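Thioredoxin domain-containing protein (Silicibacter pomeroyi, PDB 3EYT) is of unknown function but has a thioredoxin-like fold of the AhpC/TSA family, consistent with an oxidoreductase or antioxidant role. Local coordinates at residues Pro49-Val54 with Val63-Leu68. Residues are numbered along the deposited sequence; the frame is centred on the assembly and turned at random.
Sequences PLAQKV and VAVLGL
Ala51 and Val54 of helix 41-57 pack on Val63 and Val65 of strand 63-69, inside the beta-alpha-beta unit of the thioredoxin-like fold formed by strand 30-36, this helix and this strand. The two short segments run nearly antiparallel, at 160°, with their axes 9.0 Å apart at closest approach. Ala51 and Val65 lie level with each other, their CA atoms 7.1 Å apart. Val65 is the central residue, and each of its two methyls meets a different helix residue. Val65 CG1 lies 4.2 Å from Ala51 CB and 3.8 Å from Ala51 O. Val65 CG2 meets Val54 CG1 at 3.7 Å, where the two branched side chains cross at a slant. In Val54 the methyl that touches is the one placed opposite the backbone N (chi1 173°). The same Val54 CG1 also reaches Val63 CG1, more loosely, at 4.4 Å. Val63 and Val65 both point toward the helix. Around this contact, Val32 of the neighbouring strand 30-36 touches both Val54 and Val63, and Leu143 and Ile147 of helix 140-151 pack on Val54. Phe94 lies against Ala51. All four contact residues are buried, and the contacts between their side chains are entirely apolar. Between these two segments the helix meets the strand through a small patch of one alanine and three valines. Such packing has little directionality, so the shapes of the methyl groups, not polar bonds, set the fit here.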
loop_
_atom_site.group_PDB
_atom_site.type_symbol
_atom_site.label_atom_id
_atom_site.label_comp_id
_atom_site.label_asym_id
_atom_site.label_seq_id
_atom_site.Cartn_x
_atom_site.Cartn_y
_atom_site.Cartn_z
ATOM N N PRO C 49 -20.829 11.558 -4.225
ATOM C CA PRO C 49 -21.619 12.770 -4.514
ATOM C C PRO C 49 -22.858 12.884 -3.640
ATOM O O PRO C 49 -23.230 13.984 -3.268
ATOM C CB PRO C 49 -22.003 12.611 -5.993
ATOM C CG PRO C 49 -20.868 11.786 -6.555
ATOM C CD PRO C 49 -20.571 10.776 -5.447
ATOM N N LEU C 50 -23.473 11.757 -3.276
ATOM C CA LEU C 50 -24.614 11.820 -2.342
ATOM C C LEU C 50 -24.205 12.363 -0.963
ATOM O O LEU C 50 -24.886 13.211 -0.403
ATOM C CB LEU C 50 -25.292 10.455 -2.203
ATOM C CG LEU C 50 -26.417 10.353 -1.170
ATOM C CD1 LEU C 50 -27.590 11.297 -1.514
ATOM C CD2 LEU C 50 -26.910 8.893 -1.030
ATOM N N ALA C 51 -23.081 11.870 -0.423
ATOM C CA ALA C 51 -22.611 12.333 0.876
ATOM C C ALA C 51 -22.342 13.850 0.851
ATOM O O ALA C 51 -22.661 14.552 1.816
ATOM C CB ALA C 51 -21.371 11.564 1.315
ATOM N N GLN C 52 -21.784 14.347 -0.245
ATOM C CA GLN C 52 -21.524 15.774 -0.384
ATOM C C GLN C 52 -22.795 16.627 -0.472
ATOM O O GLN C 52 -22.803 17.764 -0.005
ATOM C CB GLN C 52 -20.618 16.024 -1.583
ATOM C CG GLN C 52 -19.240 15.410 -1.403
ATOM C CD GLN C 52 -18.318 15.716 -2.543
ATOM O OE1 GLN C 52 -18.585 15.349 -3.677
ATOM N NE2 GLN C 52 -17.219 16.364 -2.250
ATOM N N LYS C 53 -23.851 16.067 -1.061
ATOM C CA LYS C 53 -25.178 16.723 -1.113
ATOM C C LYS C 53 -25.779 16.820 0.262
ATOM O O LYS C 53 -26.281 17.874 0.640
ATOM C CB LYS C 53 -26.135 15.964 -2.043
ATOM C CG LYS C 53 -25.840 16.211 -3.511
ATOM C CD LYS C 53 -26.622 15.271 -4.389
ATOM C CE LYS C 53 -26.410 15.633 -5.841
ATOM N NZ LYS C 53 -26.957 14.580 -6.752
ATOM N N VAL C 54 -25.708 15.711 1.016
ATOM C CA VAL C 54 -26.171 15.704 2.398
ATOM C C VAL C 54 -25.421 16.763 3.191
ATOM O O VAL C 54 -26.045 17.550 3.927
ATOM C CB VAL C 54 -26.023 14.297 3.043
ATOM C CG1 VAL C 54 -26.355 14.331 4.542
ATOM C CG2 VAL C 54 -26.932 13.270 2.278
ATOM N N VAL C 63 -26.269 17.891 11.758
ATOM C CA VAL C 63 -25.977 16.648 11.041
ATOM C C VAL C 63 -24.466 16.531 10.841
ATOM O O VAL C 63 -23.811 17.452 10.311
ATOM C CB VAL C 63 -26.702 16.600 9.671
ATOM C CG1 VAL C 63 -26.316 15.320 8.861
ATOM C CG2 VAL C 63 -28.212 16.688 9.873
ATOM N N ALA C 64 -23.907 15.426 11.313
ATOM C CA ALA C 64 -22.510 15.099 10.994
ATOM C C ALA C 64 -22.482 14.158 9.792
ATOM O O ALA C 64 -23.266 13.196 9.722
ATOM C CB ALA C 64 -21.802 14.446 12.212
ATOM N N VAL C 65 -21.580 14.420 8.854
ATOM C CA VAL C 65 -21.377 13.551 7.712
ATOM C C VAL C 65 -19.932 13.056 7.764
ATOM O O VAL C 65 -18.996 13.852 7.832
ATOM C CB VAL C 65 -21.627 14.281 6.353
ATOM C CG1 VAL C 65 -21.313 13.346 5.145
ATOM C CG2 VAL C 65 -23.049 14.784 6.252
ATOM N N LEU C 66 -19.777 11.740 7.748
ATOM C CA LEU C 66 -18.474 11.066 7.890
ATOM C C LEU C 66 -18.301 10.137 6.712
ATOM O O LEU C 66 -19.268 9.505 6.302
ATOM C CB LEU C 66 -18.449 10.167 9.130
ATOM C CG LEU C 66 -18.812 10.810 10.463
ATOM C CD1 LEU C 66 -18.594 9.836 11.582
ATOM C CD2 LEU C 66 -18.003 12.130 10.658
ATOM N N GLY C 67 -17.075 10.024 6.207
ATOM C CA GLY C 67 -16.742 8.978 5.225
ATOM C C GLY C 67 -16.080 7.820 5.972
ATOM O O GLY C 67 -15.339 8.036 6.927
ATOM N N LEU C 68 -16.319 6.598 5.531
ATOM C CA LEU C 68 -15.623 5.456 6.099
ATOM C C LEU C 68 -15.019 4.652 4.936
ATOM O O LEU C 68 -15.749 4.093 4.110
ATOM C CB LEU C 68 -16.595 4.615 6.933
ATOM C CG LEU C 68 -16.001 3.348 7.538
ATOM C CD1 LEU C 68 -15.035 3.735 8.657
ATOM C CD2 LEU C 68 -17.084 2.383 8.067
#